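Local coordinates for chloroplast pentatricopeptide repeat protein 10 (Zea mays, PDB 4M59) that binds specific single-stranded intergenic RNA segments of chloroplast transcripts and shields them from exonucleases, thereby stabilising the mRNAs, at residues Q465-K469 / G470-A474; R507-D510 / G511-A515; M534-I537 / Y538-G542; E578-E581 / A582-I585. The protein carries 4 engineered substitutions. All coordinates share one frame; numbering follows the deposited sequence.

Overall arrangement
The four contacts lie in series along an all-helical superhelix of pentatricopeptide repeats, in the predicted repeats 12, 13, 14 and 15. Contact 1 joins the end of helix 458-468 to the start of helix 473-483; contact 2 forms the first turn of helix 509-519; contact 3 lies in the last part of helix 528-539; contact 4 starts helix 580-590. Contacts 1 and 2 have centres about 14 Å apart and touch through Val473 and Arg508. Contacts 2 and 3, centres about 11 Å apart, share a probable Glu513–Tyr538 hydrogen bond. Contact 4 stands about 16 Å, centre to centre, from contact 3. Helix pairs thus pack in sequence, contact 3 meeting the RNA backbone and contact 4 set back.

Contact 1. Residues Q465-K469 / G470-A474; sequences QCYAK and GGNVA
Asn472 lies alongside the Tyr467 ring, both side chains pointing the same way across the turn between helices 458-468 and 473-483. Its amide carbon CG comes 3.4 Å from Tyr467 CD1, while ND2 sits 3.5 Å from Tyr467 CE1; the amide and ring planes are inclined by 66°. With CG anti to the backbone N (chi1 -170°), the Asn472 amide is laid against the CD1–CE1 side of the tyrosine. Next to this pair, Tyr467 O gathers the backbone of the turn. Gly471 N gives it a nearly straight bond of 2.9 Å, and Asn472 N (3.1 Å) and Gly470 N (3.4 Å) add weak ones. Gly471 has positive phi, where a side chain would jam against the preceding carbonyl oxygen, and there the chain leaves the helix. Asn472 is then the N-cap of the next helix, its OD1 accepting from Gly475 N. An alanine here is likely to leave Gly475 N without its cap and open a gap beside the tyrosine ring. Farther out, Trp438 meets the Tyr467 ring and Gln442 bonds its hydroxyl, both from helix 438-449, while Lys469 packs on a uracil base of the RNA. One carbonyl thus takes one good and two weak amide bonds at the end of the first helix, and one carboxamide serves the start of the second while its flat group lies alongside an aromatic ring.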
# COMPACT_ATOMS: atom_id res chain seq x y z
N GLN A 465 -22.69 2.34 3.06
CA GLN A 465 -22.25 1.70 4.28
C GLN A 465 -23.12 2.16 5.43
O GLN A 465 -23.44 1.39 6.32
CB GLN A 465 -20.79 2.05 4.55
CG GLN A 465 -19.82 1.32 3.65
CD GLN A 465 -18.37 1.67 3.92
OE1 GLN A 465 -18.06 2.79 4.30
NE2 GLN A 465 -17.48 0.72 3.71
N CYS A 466 -23.49 3.43 5.39
CA CYS A 466 -24.31 4.04 6.42
C CYS A 466 -25.64 3.32 6.58
O CYS A 466 -26.17 3.21 7.68
CB CYS A 466 -24.55 5.52 6.12
SG CYS A 466 -24.63 6.58 7.57
N TYR A 467 -26.18 2.83 5.47
CA TYR A 467 -27.47 2.16 5.50
C TYR A 467 -27.29 0.73 5.98
O TYR A 467 -28.20 0.12 6.51
CB TYR A 467 -28.10 2.11 4.11
CG TYR A 467 -28.78 3.37 3.63
CD1 TYR A 467 -29.87 3.88 4.28
CD2 TYR A 467 -28.35 4.02 2.49
CE1 TYR A 467 -30.51 5.02 3.84
CE2 TYR A 467 -28.99 5.15 2.03
CZ TYR A 467 -30.06 5.65 2.71
OH TYR A 467 -30.70 6.78 2.27
N ALA A 468 -26.10 0.21 5.78
CA ALA A 468 -25.85 -1.18 6.08
C ALA A 468 -25.79 -1.44 7.57
O ALA A 468 -26.37 -2.38 8.07
CB ALA A 468 -24.57 -1.60 5.44
N LYS A 469 -25.07 -0.59 8.28
CA LYS A 469 -24.89 -0.75 9.71
C LYS A 469 -26.20 -0.53 10.42
O LYS A 469 -26.38 -0.92 11.57
CB LYS A 469 -23.82 0.21 10.21
CG LYS A 469 -23.29 -0.08 11.60
CD LYS A 469 -23.14 -1.57 11.81
CE LYS A 469 -22.36 -1.86 13.07
NZ LYS A 469 -22.78 -0.96 14.17
N GLY A 470 -27.12 0.11 9.73
CA GLY A 470 -28.44 0.36 10.27
C GLY A 470 -29.35 -0.81 10.03
O GLY A 470 -29.89 -1.39 10.97
N GLY A 471 -29.54 -1.16 8.77
CA GLY A 471 -30.45 -2.23 8.40
C GLY A 471 -31.43 -1.75 7.37
O GLY A 471 -32.35 -2.46 6.98
N ASN A 472 -31.23 -0.52 6.94
CA ASN A 472 -32.09 0.14 6.00
C ASN A 472 -31.87 -0.40 4.62
O ASN A 472 -30.96 0.02 3.92
CB ASN A 472 -31.79 1.63 6.01
CG ASN A 472 -32.79 2.43 5.24
OD1 ASN A 472 -33.26 2.02 4.20
ND2 ASN A 472 -33.11 3.59 5.76
N VAL A 473 -32.71 -1.34 4.22
CA VAL A 473 -32.55 -2.01 2.95
C VAL A 473 -33.18 -1.23 1.83
O VAL A 473 -32.83 -1.40 0.68
CB VAL A 473 -33.20 -3.36 3.01
CG1 VAL A 473 -32.35 -4.30 3.80
CG2 VAL A 473 -34.54 -3.23 3.65
N ALA A 474 -34.12 -0.37 2.16
CA ALA A 474 -34.83 0.38 1.14
C ALA A 474 -33.98 1.49 0.54
O ALA A 474 -34.28 2.01 -0.53
CB ALA A 474 -36.11 0.93 1.69

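Contact 2. Residues R507-D510 / G511-A515; sequences RRLD and GMETA
Gly511 CA lies over one face of the Arg508 guanidinium, 4.1 Å above its plane and offset toward the rim, where the arginine folds back over the first turn of helix 509-519. A beta carbon on Gly511 would come tight against Arg508 CZ. Bends at chi2 (-121°) and chi3 bring the guanidinium round to Asp510, where NH1 makes a salt bridge of 3.1 Å to OD2. As modelled, OD2 lies in the guanidinium plane and NH1 above the carboxylate plane, but that carboxylate crowds Gly511 N implausibly, leaving its exact orientation doubtful. Arg508 NH2 has a second acidic partner, Glu480, linking this turn to helix 473-483. On the backbone, Leu509 O takes two hydrogen bonds: Glu513 N at 3.2 Å approaches almost along the C=O axis, whereas Met512 N at 3.1 Å comes from above the carbonyl plane. Thr514 OG1 turns back to donate to Asp510 O at 3.1 Å, beside a weak bond from its own backbone N. Met512 CG rests 3.3 Å from Arg508 O, and its side chain packs on Met534 and Ile537 of helix 528-539. Just upstream, Arg507 has positive phi and is the C-prime residue of a Schellman motif ending helix 493-504. A Schellman end followed within two residues by a new helix makes the tight hairpin between the two antiparallel helices of a pentatricopeptide repeat.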
# COMPACT_ATOMS: atom_id res chain seq x y z
N ARG A 507 -28.13 -9.20 4.74
CA ARG A 507 -28.61 -10.48 4.23
C ARG A 507 -29.52 -10.35 3.03
O ARG A 507 -30.57 -10.98 2.98
CB ARG A 507 -29.33 -11.26 5.32
CG ARG A 507 -28.59 -11.32 6.62
CD ARG A 507 -27.78 -12.58 6.76
NE ARG A 507 -26.36 -12.30 6.95
CZ ARG A 507 -25.82 -11.88 8.09
NH1 ARG A 507 -26.58 -11.69 9.15
NH2 ARG A 507 -24.52 -11.65 8.16
N ARG A 508 -29.13 -9.52 2.08
CA ARG A 508 -29.89 -9.41 0.85
C ARG A 508 -29.24 -10.20 -0.24
O ARG A 508 -28.48 -9.66 -1.03
CB ARG A 508 -29.98 -7.96 0.41
CG ARG A 508 -31.15 -7.23 0.96
CD ARG A 508 -31.99 -6.72 -0.15
NE ARG A 508 -31.41 -5.55 -0.78
CZ ARG A 508 -31.62 -5.22 -2.04
NH1 ARG A 508 -32.38 -5.99 -2.80
NH2 ARG A 508 -31.07 -4.14 -2.55
N LEU A 509 -29.54 -11.49 -0.30
CA LEU A 509 -28.96 -12.38 -1.29
C LEU A 509 -29.17 -11.91 -2.71
O LEU A 509 -28.26 -11.92 -3.53
CB LEU A 509 -29.57 -13.77 -1.14
CG LEU A 509 -29.45 -14.59 -2.41
CD1 LEU A 509 -28.73 -15.86 -2.10
CD2 LEU A 509 -30.82 -14.86 -2.95
N ASP A 510 -30.40 -11.51 -3.00
CA ASP A 510 -30.77 -11.07 -4.31
C ASP A 510 -29.84 -9.97 -4.76
O ASP A 510 -29.31 -10.01 -5.85
CB ASP A 510 -32.17 -10.51 -4.24
CG ASP A 510 -32.30 -9.47 -3.16
OD1 ASP A 510 -31.30 -9.25 -2.44
OD2 ASP A 510 -33.38 -8.87 -3.02
N GLY A 511 -29.63 -9.00 -3.88
CA GLY A 511 -28.93 -7.79 -4.24
C GLY A 511 -27.44 -7.96 -4.33
O GLY A 511 -26.75 -7.06 -4.78
N MET A 512 -26.95 -9.10 -3.90
CA MET A 512 -25.53 -9.40 -3.98
C MET A 512 -25.24 -10.07 -5.30
O MET A 512 -24.28 -9.74 -5.98
CB MET A 512 -25.11 -10.31 -2.84
CG MET A 512 -25.19 -9.66 -1.49
SD MET A 512 -25.07 -10.80 -0.12
CE MET A 512 -23.38 -11.31 -0.27
N GLU A 513 -26.09 -11.02 -5.66
CA GLU A 513 -25.92 -11.75 -6.90
C GLU A 513 -25.88 -10.80 -8.06
O GLU A 513 -25.18 -11.04 -9.03
CB GLU A 513 -27.05 -12.75 -7.07
CG GLU A 513 -27.06 -13.83 -6.03
CD GLU A 513 -27.87 -15.02 -6.45
OE1 GLU A 513 -29.06 -14.84 -6.78
OE2 GLU A 513 -27.33 -16.13 -6.47
N THR A 514 -26.62 -9.71 -7.96
CA THR A 514 -26.66 -8.71 -8.99
C THR A 514 -25.32 -8.01 -9.06
O THR A 514 -24.87 -7.61 -10.12
CB THR A 514 -27.71 -7.67 -8.67
OG1 THR A 514 -28.96 -8.34 -8.45
CG2 THR A 514 -27.87 -6.72 -9.80
N ALA A 515 -24.69 -7.86 -7.90
CA ALA A 515 -23.44 -7.12 -7.81
C ALA A 515 -22.29 -8.00 -8.23
O ALA A 515 -21.38 -7.57 -8.90
CB ALA A 515 -23.24 -6.64 -6.41

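Contact 3. Residues M534-I537 / Y538-G542; sequences MLSI and YAKNG. With nucleotides of chain C.
The RNA-facing end of helix 528-539 brings Ser536 and Lys540, one helical turn apart, beside the sugar-phosphate backbone of U15 and U16 of chain C. Lys540 CE lies 3.5 Å from Ser536 OG, and its chain runs extended past Ser536 O to the nucleotides. Its CE reaches 3.3 Å from OP1 of U16, and NZ comes 3.6 Å from C5' of U15; Ser536 OG packs 3.5 Å from C4' of the same sugar. A positive charge placed here probably eases the approach of the phosphates, and Arg507, whose guanidinium lies close to the ammonium, adds a second one near the RNA backbone. On another side of the helix Tyr538 and Met534 run side by side. The methionine, bent at chi2 and chi3, brings CE to 3.4 Å from Tyr538 OH. Met534 O lies over one face of the ring, 3.2 Å from Tyr538 CD2, and also accepts the Tyr538 amide N; with CG anti to the carbonyl carbon (chi1 -72°), the ring is held back over that carbonyl. The phenol OH bonds to Glu513 of helix 509-519. An alanine replacing Tyr538 would probably leave the Glu513 carboxylate without this partner and open a gap between helices 509-519 and 544-555, both of which the ring touches. Such a division of labour, with Ser536 and Lys540 on the RNA side and Met534 and Tyr538 packed against the neighbouring helices, is typical of the first helix of a pentatricopeptide repeat.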
# COMPACT_ATOMS: atom_id res chain seq x y z
N MET A 534 -19.95 -14.18 -0.64
CA MET A 534 -20.87 -14.94 -1.46
C MET A 534 -20.93 -16.36 -0.98
O MET A 534 -21.95 -17.01 -1.09
CB MET A 534 -20.47 -14.89 -2.92
CG MET A 534 -20.47 -13.51 -3.49
SD MET A 534 -22.06 -12.72 -3.41
CE MET A 534 -22.90 -13.61 -4.69
N LEU A 535 -19.84 -16.84 -0.43
CA LEU A 535 -19.80 -18.21 0.00
C LEU A 535 -20.58 -18.39 1.28
O LEU A 535 -21.22 -19.41 1.47
CB LEU A 535 -18.37 -18.65 0.23
CG LEU A 535 -18.23 -20.12 0.57
CD1 LEU A 535 -18.76 -20.91 -0.57
CD2 LEU A 535 -16.78 -20.45 0.79
N SER A 536 -20.53 -17.39 2.14
CA SER A 536 -21.19 -17.48 3.43
C SER A 536 -22.67 -17.24 3.31
O SER A 536 -23.46 -17.79 4.06
CB SER A 536 -20.60 -16.49 4.41
OG SER A 536 -21.26 -16.58 5.66
N ILE A 537 -23.07 -16.40 2.37
CA ILE A 537 -24.47 -16.13 2.18
C ILE A 537 -25.18 -17.33 1.58
O ILE A 537 -26.29 -17.65 1.96
CB ILE A 537 -24.71 -14.85 1.37
CG1 ILE A 537 -26.19 -14.47 1.41
CG2 ILE A 537 -24.27 -15.00 -0.05
CD1 ILE A 537 -26.71 -14.30 2.80
N TYR A 538 -24.52 -18.01 0.65
CA TYR A 538 -25.10 -19.19 0.04
C TYR A 538 -25.13 -20.30 1.07
O TYR A 538 -26.03 -21.12 1.09
CB TYR A 538 -24.28 -19.65 -1.17
CG TYR A 538 -24.38 -18.77 -2.38
CD1 TYR A 538 -25.47 -17.94 -2.59
CD2 TYR A 538 -23.38 -18.76 -3.32
CE1 TYR A 538 -25.54 -17.14 -3.70
CE2 TYR A 538 -23.44 -17.96 -4.43
CZ TYR A 538 -24.53 -17.15 -4.62
OH TYR A 538 -24.59 -16.36 -5.73
N ALA A 539 -24.12 -20.32 1.92
CA ALA A 539 -24.02 -21.35 2.92
C ALA A 539 -25.04 -21.11 4.00
O ALA A 539 -25.57 -22.05 4.58
CB ALA A 539 -22.64 -21.37 3.52
N LYS A 540 -25.33 -19.85 4.28
CA LYS A 540 -26.32 -19.53 5.29
C LYS A 540 -27.71 -19.96 4.85
O LYS A 540 -28.64 -19.98 5.65
CB LYS A 540 -26.28 -18.05 5.65
CG LYS A 540 -25.21 -17.72 6.66
CD LYS A 540 -25.10 -16.23 6.87
CE LYS A 540 -23.96 -15.92 7.80
NZ LYS A 540 -23.82 -14.46 8.02
N ASN A 541 -27.85 -20.30 3.58
CA ASN A 541 -29.01 -21.03 3.11
C ASN A 541 -28.53 -22.39 2.64
O ASN A 541 -27.40 -22.76 2.87
CB ASN A 541 -29.70 -20.26 1.99
CG ASN A 541 -29.86 -18.81 2.32
OD1 ASN A 541 -28.98 -18.20 2.90
ND2 ASN A 541 -31.00 -18.24 1.97
N GLY A 542 -29.38 -23.16 1.97
CA GLY A 542 -28.98 -24.50 1.60
C GLY A 542 -28.26 -24.51 0.29
O GLY A 542 -28.04 -25.55 -0.31
P U C 15 -20.33 -12.21 9.80
OP1 U C 15 -20.16 -11.51 8.51
OP2 U C 15 -21.67 -12.26 10.44
O5' U C 15 -19.79 -13.70 9.65
C5' U C 15 -20.30 -14.55 8.61
C4' U C 15 -19.56 -15.87 8.60
O4' U C 15 -18.13 -15.63 8.68
C3' U C 15 -19.85 -16.80 9.77
O3' U C 15 -21.02 -17.56 9.54
C2' U C 15 -18.61 -17.69 9.78
O2' U C 15 -18.70 -18.78 8.88
C1' U C 15 -17.51 -16.72 9.34
N1 U C 15 -16.72 -16.19 10.46
C2 U C 15 -15.60 -16.91 10.85
O2 U C 15 -15.26 -17.95 10.30
N3 U C 15 -14.91 -16.37 11.90
C4 U C 15 -15.20 -15.21 12.58
O4 U C 15 -14.47 -14.86 13.51
C5 U C 15 -16.37 -14.53 12.12
C6 U C 15 -17.07 -15.03 11.10
P U C 16 -22.15 -17.64 10.66
OP1 U C 16 -23.37 -18.22 10.05
OP2 U C 16 -22.23 -16.32 11.33
O5' U C 16 -21.56 -18.69 11.70
C5' U C 16 -21.24 -20.03 11.28
C4' U C 16 -21.03 -20.92 12.48
O4' U C 16 -19.70 -20.69 13.02
C3' U C 16 -21.97 -20.69 13.66
O3' U C 16 -23.16 -21.44 13.51
C2' U C 16 -21.15 -21.20 14.83
O2' U C 16 -21.20 -22.60 14.97
C1' U C 16 -19.74 -20.76 14.44
N1 U C 16 -19.37 -19.44 14.97
C2 U C 16 -18.80 -19.40 16.23
O2 U C 16 -18.59 -20.39 16.89
N3 U C 16 -18.48 -18.14 16.67
C4 U C 16 -18.68 -16.94 16.01
O4 U C 16 -18.34 -15.89 16.55
C5 U C 16 -19.28 -17.07 14.72
C6 U C 16 -19.60 -18.29 14.25

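Contact 4. Residues E578-E581 / A582-I585; sequences ESWE and AEKI
Glu583 OE2 approaches the Trp580 indole obliquely, 4.5 Å from CE3, a loose meeting of two flat groups three residues apart at the start of helix 580-590. The Glu583 side chain is extended beyond CG, with CG anti to the backbone N (chi1 -172°), which sets the carboxylate beside the six-membered part of the indole. Its other oxygen, OE1, forms a salt bridge with Arg620, and the indole itself packs on Arg620 and Glu617, so the acid, the base and the ring are grouped together. The ring of Phe609 meets the indole with the planes at about 60°. The backbone bonds of this first turn are mostly weak. Trp580 O accepts from Glu583 N at 3.1 Å, the donor standing above the carbonyl plane, and receives a weak bond from Lys584 N. Ser579 O takes only weak bonds, from Ala582 N at 3.3 Å and from Glu583 N, while Ala582 CB packs 3.3 Å from the same oxygen. Ile585 CG1 rests 3.5 Å from Glu581 O, four residues before it. The first turn is therefore loosely bonded, and further ties run outward: Ser579 OG bonds to Gly608 O of helix 599-612, Ala582 and Glu581 lie on Tyr573 and Ile585 on Tyr566 of helix 563-575, and Trp580 with Glu583 reaches helix 615-627. The turn is wedged between its own hairpin partner and both helices of the following pair.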
# COMPACT_ATOMS: atom_id res chain seq x y z
N GLU A 578 -24.56 -32.39 6.18
CA GLU A 578 -23.48 -33.31 5.94
C GLU A 578 -22.36 -32.84 6.80
O GLU A 578 -21.43 -32.21 6.34
CB GLU A 578 -23.07 -33.28 4.49
CG GLU A 578 -24.17 -33.66 3.55
CD GLU A 578 -24.33 -35.14 3.42
OE1 GLU A 578 -23.65 -35.88 4.15
OE2 GLU A 578 -25.13 -35.57 2.57
N SER A 579 -22.45 -33.14 8.08
CA SER A 579 -21.51 -32.61 9.03
C SER A 579 -20.29 -33.48 9.12
O SER A 579 -19.32 -33.13 9.78
CB SER A 579 -22.18 -32.51 10.39
OG SER A 579 -23.52 -32.09 10.25
N TRP A 580 -20.33 -34.62 8.48
CA TRP A 580 -19.18 -35.50 8.48
C TRP A 580 -18.14 -34.95 7.54
O TRP A 580 -16.95 -35.00 7.81
CB TRP A 580 -19.59 -36.88 8.07
CG TRP A 580 -20.42 -37.53 9.09
CD1 TRP A 580 -21.77 -37.54 9.16
CD2 TRP A 580 -19.95 -38.25 10.23
NE1 TRP A 580 -22.19 -38.24 10.27
CE2 TRP A 580 -21.08 -38.69 10.94
CE3 TRP A 580 -18.68 -38.59 10.71
CZ2 TRP A 580 -20.98 -39.44 12.10
CZ3 TRP A 580 -18.59 -39.33 11.86
CH2 TRP A 580 -19.73 -39.75 12.55
N GLU A 581 -18.62 -34.43 6.42
CA GLU A 581 -17.76 -33.81 5.44
C GLU A 581 -17.18 -32.56 6.05
O GLU A 581 -16.14 -32.07 5.62
CB GLU A 581 -18.54 -33.48 4.19
CG GLU A 581 -17.69 -33.04 3.03
CD GLU A 581 -17.10 -34.21 2.29
OE1 GLU A 581 -17.60 -35.33 2.48
OE2 GLU A 581 -16.15 -34.01 1.51
N ALA A 582 -17.85 -32.03 7.06
CA ALA A 582 -17.39 -30.81 7.69
C ALA A 582 -16.15 -31.08 8.51
O ALA A 582 -15.31 -30.21 8.65
CB ALA A 582 -18.47 -30.23 8.54
N GLU A 583 -16.04 -32.28 9.04
CA GLU A 583 -14.91 -32.61 9.91
C GLU A 583 -13.69 -32.98 9.09
O GLU A 583 -12.56 -32.78 9.53
CB GLU A 583 -15.26 -33.77 10.83
CG GLU A 583 -14.22 -34.05 11.87
CD GLU A 583 -14.43 -35.39 12.52
OE1 GLU A 583 -13.96 -35.56 13.65
OE2 GLU A 583 -15.06 -36.26 11.89
N LYS A 584 -13.93 -33.50 7.89
CA LYS A 584 -12.84 -33.83 6.98
C LYS A 584 -12.01 -32.59 6.68
O LYS A 584 -10.79 -32.67 6.51
CB LYS A 584 -13.40 -34.42 5.68
CG LYS A 584 -13.11 -35.91 5.51
CD LYS A 584 -11.68 -36.24 5.89
CE LYS A 584 -11.62 -37.53 6.69
NZ LYS A 584 -10.77 -38.56 6.03
N ILE A 585 -12.67 -31.44 6.62
CA ILE A 585 -11.98 -30.19 6.38
C ILE A 585 -11.28 -29.70 7.62
O ILE A 585 -10.19 -29.16 7.55
CB ILE A 585 -12.95 -29.12 5.87
CG1 ILE A 585 -13.74 -29.66 4.68
CG2 ILE A 585 -12.21 -27.88 5.45
CD1 ILE A 585 -14.62 -28.65 4.05